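Local structure of queuine lyase ([Clostridium] spiroforme DSM 1552, 6P78) at residues F93-Y104 and Y123-F134. The protein is a radical SAM enzyme that binds a [4Fe-4S] cluster, S-adenosylmethionine and queuine, and probably cleaves a C-N bond of queuine in a salvage pathway. Sequence-based numbering, arbitrary orientation.
Sequences FELPDETIERIY and YKKKIKALREKF
Phe93, in the short 3-10 turn ahead of helix 97-109, packs its ring on Tyr123 and on the start of helix 127-134; the two helices follow the adjacent parallel strands 83-87 and 114-118, making two successive beta-alpha units of the radical SAM core. The Phe93 ring lies nearly parallel to that of Tyr123 but slid well off it, with centroids 5.0 Å apart and planes at 23°. Lys126 CB sits over one face of Phe93, while Leu130 CD2 approaches CZ obliquely. At the other end, Tyr104 points its edge into the face of Phe134, the planes nearly perpendicular. With chi1 at 173°, the Tyr104 ring stands opposite its own backbone N and turns to Phe134 and Lys133. Lys133 CE lies over one face of Tyr104, and its extended chain ends in a salt bridge, NZ to Glu101 OE1 at 3.0 Å, reached from above the carboxylate plane. A water joins Tyr104 OH to Lys133 O. Next along the chain from Phe93, near the cluster ligand Cys45, Glu94 is held by backbone amides: OE1 by Ser91 N, OE2 by Ile46 N. That same OE2 accepts a hydrogen bond from Tyr123 OH at 2.6 Å, on its anti side and 30° out of the carboxylate plane.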
loop_
_atom_site.group_PDB
_atom_site.type_symbol
_atom_site.label_atom_id
_atom_site.label_comp_id
_atom_site.label_asym_id
_atom_site.label_seq_id
_atom_site.Cartn_x
_atom_site.Cartn_y
_atom_site.Cartn_z
ATOM N N PHE A 93 8.971 -7.761 -1.555
ATOM C CA PHE A 93 10.188 -8.564 -1.512
ATOM C C PHE A 93 10.156 -9.643 -0.440
ATOM O O PHE A 93 10.973 -10.564 -0.495
ATOM C CB PHE A 93 11.411 -7.644 -1.322
ATOM C CG PHE A 93 11.529 -6.609 -2.402
ATOM C CD1 PHE A 93 12.082 -6.936 -3.636
ATOM C CD2 PHE A 93 11.041 -5.323 -2.213
ATOM C CE1 PHE A 93 12.170 -5.997 -4.656
ATOM C CE2 PHE A 93 11.099 -4.380 -3.235
ATOM C CZ PHE A 93 11.673 -4.707 -4.455
ATOM N N GLU A 94 9.221 -9.580 0.501
ATOM C CA GLU A 94 9.127 -10.575 1.559
ATOM C C GLU A 94 8.265 -11.762 1.143
ATOM O O GLU A 94 8.137 -12.715 1.908
ATOM C CB GLU A 94 8.578 -9.937 2.837
ATOM C CG GLU A 94 9.622 -9.019 3.483
ATOM C CD GLU A 94 9.061 -7.717 4.025
ATOM O OE1 GLU A 94 7.836 -7.567 4.092
ATOM O OE2 GLU A 94 9.865 -6.839 4.391
ATOM N N LEU A 95 7.683 -11.715 -0.043
ATOM C CA LEU A 95 6.940 -12.872 -0.535
ATOM C C LEU A 95 7.890 -14.037 -0.783
ATOM O O LEU A 95 9.075 -13.837 -1.045
ATOM C CB LEU A 95 6.211 -12.528 -1.827
ATOM C CG LEU A 95 5.054 -11.556 -1.660
ATOM C CD1 LEU A 95 4.607 -11.054 -3.015
ATOM C CD2 LEU A 95 3.912 -12.229 -0.908
ATOM N N PRO A 96 7.390 -15.272 -0.689
ATOM C CA PRO A 96 8.213 -16.427 -1.050
ATOM C C PRO A 96 8.772 -16.241 -2.455
ATOM O O PRO A 96 8.143 -15.627 -3.322
ATOM C CB PRO A 96 7.228 -17.606 -0.993
ATOM C CG PRO A 96 6.134 -17.151 -0.068
ATOM C CD PRO A 96 6.061 -15.645 -0.176
ATOM N N ASP A 97 9.977 -16.772 -2.677
ATOM C CA ASP A 97 10.548 -16.670 -4.013
ATOM C C ASP A 97 9.651 -17.344 -5.042
ATOM O O ASP A 97 9.510 -16.840 -6.159
ATOM C CB ASP A 97 11.953 -17.272 -4.039
ATOM C CG ASP A 97 12.979 -16.387 -3.334
ATOM O OD1 ASP A 97 13.430 -15.379 -3.932
ATOM O OD2 ASP A 97 13.337 -16.700 -2.177
ATOM N N GLU A 98 8.996 -18.445 -4.661
ATOM C CA GLU A 98 8.115 -19.154 -5.585
ATOM C C GLU A 98 6.853 -18.351 -5.870
ATOM O O GLU A 98 6.315 -18.425 -6.979
ATOM C CB GLU A 98 7.748 -20.538 -5.031
ATOM C CG GLU A 98 8.935 -21.465 -4.757
ATOM C CD GLU A 98 9.736 -21.079 -3.506
ATOM O OE1 GLU A 98 10.958 -21.363 -3.478
ATOM O OE2 GLU A 98 9.158 -20.478 -2.567
ATOM N N THR A 99 6.368 -17.573 -4.892
ATOM C CA THR A 99 5.220 -16.717 -5.151
ATOM C C THR A 99 5.594 -15.621 -6.131
ATOM O O THR A 99 4.847 -15.346 -7.074
ATOM C CB THR A 99 4.688 -16.111 -3.844
ATOM O OG1 THR A 99 4.276 -17.161 -2.952
ATOM C CG2 THR A 99 3.506 -15.188 -4.123
ATOM N N ILE A 100 6.753 -14.987 -5.924
ATOM C CA ILE A 100 7.193 -13.928 -6.828
ATOM C C ILE A 100 7.362 -14.461 -8.247
ATOM O O ILE A 100 6.906 -13.839 -9.216
ATOM C CB ILE A 100 8.490 -13.287 -6.304
ATOM C CG1 ILE A 100 8.198 -12.528 -5.009
ATOM C CG2 ILE A 100 9.059 -12.354 -7.353
ATOM C CD1 ILE A 100 9.447 -12.013 -4.300
ATOM N N GLU A 101 7.998 -15.624 -8.400
ATOM C CA GLU A 101 8.176 -16.133 -9.757
ATOM C C GLU A 101 6.852 -16.553 -10.389
ATOM O O GLU A 101 6.695 -16.448 -11.610
ATOM C CB GLU A 101 9.183 -17.273 -9.778
ATOM C CG GLU A 101 10.482 -16.920 -9.065
ATOM C CD GLU A 101 11.595 -16.507 -10.024
ATOM O OE1 GLU A 101 11.264 -15.931 -11.092
ATOM O OE2 GLU A 101 12.786 -16.767 -9.710
ATOM N N ARG A 102 5.881 -17.001 -9.596
ATOM C CA ARG A 102 4.572 -17.275 -10.189
ATOM C C ARG A 102 3.883 -15.993 -10.650
ATOM O O ARG A 102 3.263 -15.962 -11.722
ATOM C CB ARG A 102 3.670 -18.033 -9.221
ATOM C CG ARG A 102 2.248 -18.209 -9.768
ATOM C CD ARG A 102 1.817 -19.633 -9.827
ATOM N NE ARG A 102 0.613 -19.792 -10.634
ATOM C CZ ARG A 102 -0.560 -20.197 -10.160
ATOM N NH1 ARG A 102 -0.696 -20.484 -8.873
ATOM N NH2 ARG A 102 -1.600 -20.323 -10.976
ATOM N N ILE A 103 3.963 -14.924 -9.858
ATOM C CA ILE A 103 3.385 -13.654 -10.290
ATOM C C ILE A 103 4.001 -13.217 -11.615
ATOM O O ILE A 103 3.296 -12.788 -12.533
ATOM C CB ILE A 103 3.571 -12.584 -9.198
ATOM C CG1 ILE A 103 2.730 -12.943 -7.969
ATOM C CG2 ILE A 103 3.195 -11.208 -9.740
ATOM C CD1 ILE A 103 3.186 -12.219 -6.690
ATOM N N TYR A 104 5.320 -13.352 -11.744
ATOM C CA TYR A 104 5.987 -13.017 -12.998
ATOM C C TYR A 104 5.431 -13.846 -14.150
ATOM O O TYR A 104 5.154 -13.322 -15.234
ATOM C CB TYR A 104 7.489 -13.239 -12.843
ATOM C CG TYR A 104 8.295 -13.088 -14.106
ATOM C CD1 TYR A 104 8.622 -11.831 -14.594
ATOM C CD2 TYR A 104 8.747 -14.205 -14.804
ATOM C CE1 TYR A 104 9.369 -11.686 -15.741
ATOM C CE2 TYR A 104 9.496 -14.072 -15.959
ATOM C CZ TYR A 104 9.798 -12.808 -16.426
ATOM O OH TYR A 104 10.536 -12.660 -17.578
ATOM N N TYR A 123 13.453 -0.467 1.170
ATOM C CA TYR A 123 13.709 -1.258 -0.029
ATOM C C TYR A 123 13.991 -0.413 -1.268
ATOM O O TYR A 123 14.075 -0.972 -2.365
ATOM C CB TYR A 123 12.515 -2.165 -0.332
ATOM C CG TYR A 123 12.417 -3.358 0.552
ATOM C CD1 TYR A 123 13.253 -4.450 0.366
ATOM C CD2 TYR A 123 11.474 -3.413 1.569
ATOM C CE1 TYR A 123 13.161 -5.551 1.163
ATOM C CE2 TYR A 123 11.382 -4.524 2.389
ATOM C CZ TYR A 123 12.222 -5.588 2.183
ATOM O OH TYR A 123 12.112 -6.697 3.001
ATOM N N LYS A 124 14.169 0.904 -1.115
ATOM C CA LYS A 124 14.262 1.797 -2.273
ATOM C C LYS A 124 15.254 1.294 -3.324
ATOM O O LYS A 124 14.973 1.338 -4.523
ATOM C CB LYS A 124 14.681 3.196 -1.809
ATOM C CG LYS A 124 14.715 4.210 -2.937
ATOM C CD LYS A 124 15.114 5.586 -2.403
ATOM C CE LYS A 124 15.106 6.645 -3.500
ATOM N NZ LYS A 124 15.739 7.883 -2.981
ATOM N N LYS A 125 16.431 0.825 -2.900
ATOM C CA LYS A 125 17.473 0.493 -3.861
ATOM C C LYS A 125 17.216 -0.822 -4.595
ATOM O O LYS A 125 17.920 -1.112 -5.569
ATOM C CB LYS A 125 18.833 0.439 -3.145
ATOM C CG LYS A 125 19.224 1.750 -2.486
ATOM C CD LYS A 125 19.542 2.790 -3.523
ATOM C CE LYS A 125 20.047 4.060 -2.870
ATOM N NZ LYS A 125 19.046 5.116 -3.104
ATOM N N LYS A 126 16.225 -1.615 -4.177
ATOM C CA LYS A 126 15.911 -2.866 -4.849
ATOM C C LYS A 126 14.882 -2.695 -5.960
ATOM O O LYS A 126 14.670 -3.631 -6.743
ATOM C CB LYS A 126 15.378 -3.890 -3.833
ATOM C CG LYS A 126 16.425 -4.374 -2.838
ATOM C CD LYS A 126 15.949 -5.573 -2.048
ATOM C CE LYS A 126 16.589 -6.853 -2.555
ATOM N NZ LYS A 126 18.031 -6.949 -2.181
ATOM N N ILE A 127 14.264 -1.518 -6.058
ATOM C CA ILE A 127 13.144 -1.329 -6.974
ATOM C C ILE A 127 13.606 -1.384 -8.426
ATOM O O ILE A 127 12.927 -1.966 -9.287
ATOM C CB ILE A 127 12.426 -0.005 -6.655
ATOM C CG1 ILE A 127 11.956 0.025 -5.194
ATOM C CG2 ILE A 127 11.232 0.217 -7.597
ATOM C CD1 ILE A 127 10.965 -1.020 -4.846
ATOM N N LYS A 128 14.751 -0.764 -8.734
ATOM C CA LYS A 128 15.203 -0.699 -10.122
ATOM C C LYS A 128 15.358 -2.095 -10.723
ATOM O O LYS A 128 14.933 -2.347 -11.855
ATOM C CB LYS A 128 16.520 0.076 -10.214
ATOM C CG LYS A 128 17.152 0.045 -11.598
ATOM C CD LYS A 128 18.200 1.158 -11.803
ATOM C CE LYS A 128 18.763 1.720 -10.496
ATOM N NZ LYS A 128 19.718 0.785 -9.826
ATOM N N ALA A 129 15.981 -3.015 -9.980
ATOM C CA ALA A 129 16.168 -4.366 -10.501
ATOM C C ALA A 129 14.839 -5.087 -10.676
ATOM O O ALA A 129 14.698 -5.898 -11.598
ATOM C CB ALA A 129 17.086 -5.169 -9.581
ATOM N N LEU A 130 13.869 -4.821 -9.794
ATOM C CA LEU A 130 12.539 -5.396 -9.953
ATOM C C LEU A 130 11.877 -4.881 -11.220
ATOM O O LEU A 130 11.313 -5.665 -11.989
ATOM C CB LEU A 130 11.672 -5.091 -8.733
ATOM C CG LEU A 130 10.355 -5.875 -8.736
ATOM C CD1 LEU A 130 10.643 -7.368 -8.662
ATOM C CD2 LEU A 130 9.505 -5.466 -7.584
ATOM N N ARG A 131 11.963 -3.572 -11.469
ATOM C CA ARG A 131 11.402 -3.013 -12.694
ATOM C C ARG A 131 12.015 -3.670 -13.918
ATOM O O ARG A 131 11.301 -4.029 -14.863
ATOM C CB ARG A 131 11.627 -1.501 -12.743
ATOM C CG ARG A 131 10.826 -0.680 -11.731
ATOM C CD ARG A 131 11.036 0.829 -11.945
ATOM N NE ARG A 131 10.482 1.642 -10.852
ATOM C CZ ARG A 131 9.187 1.940 -10.704
ATOM N NH1 ARG A 131 8.290 1.492 -11.590
ATOM N NH2 ARG A 131 8.787 2.701 -9.672
ATOM N N GLU A 132 13.337 -3.843 -13.914
ATOM C CA GLU A 132 14.007 -4.415 -15.078
ATOM C C GLU A 132 13.645 -5.875 -15.269
ATOM O O GLU A 132 13.617 -6.355 -16.402
ATOM C CB GLU A 132 15.519 -4.255 -14.949
ATOM C CG GLU A 132 15.935 -2.795 -14.902
ATOM C CD GLU A 132 17.432 -2.592 -15.029
ATOM O OE1 GLU A 132 17.937 -1.570 -14.509
ATOM O OE2 GLU A 132 18.099 -3.448 -15.657
ATOM N N LYS A 133 13.379 -6.598 -14.183
ATOM C CA LYS A 133 13.005 -8.000 -14.334
ATOM C C LYS A 133 11.599 -8.125 -14.907
ATOM O O LYS A 133 11.374 -8.881 -15.858
ATOM C CB LYS A 133 13.097 -8.727 -12.994
ATOM C CG LYS A 133 12.836 -10.229 -13.127
ATOM C CD LYS A 133 12.514 -10.875 -11.793
ATOM C CE LYS A 133 12.141 -12.348 -11.990
ATOM N NZ LYS A 133 11.719 -13.009 -10.723
ATOM N N PHE A 134 10.645 -7.364 -14.360
ATOM C CA PHE A 134 9.238 -7.553 -14.711
ATOM C C PHE A 134 8.869 -6.907 -16.042
ATOM O O PHE A 134 7.899 -7.339 -16.682
ATOM C CB PHE A 134 8.349 -7.018 -13.586
ATOM C CG PHE A 134 8.071 -8.038 -12.507
ATOM C CD1 PHE A 134 9.061 -8.417 -11.617
ATOM C CD2 PHE A 134 6.833 -8.652 -12.420
ATOM C CE1 PHE A 134 8.806 -9.365 -10.640
ATOM C CE2 PHE A 134 6.579 -9.603 -11.443
ATOM C CZ PHE A 134 7.568 -9.955 -10.555
HETATM O O HOH W 1 12.695 -10.994 -17.136
#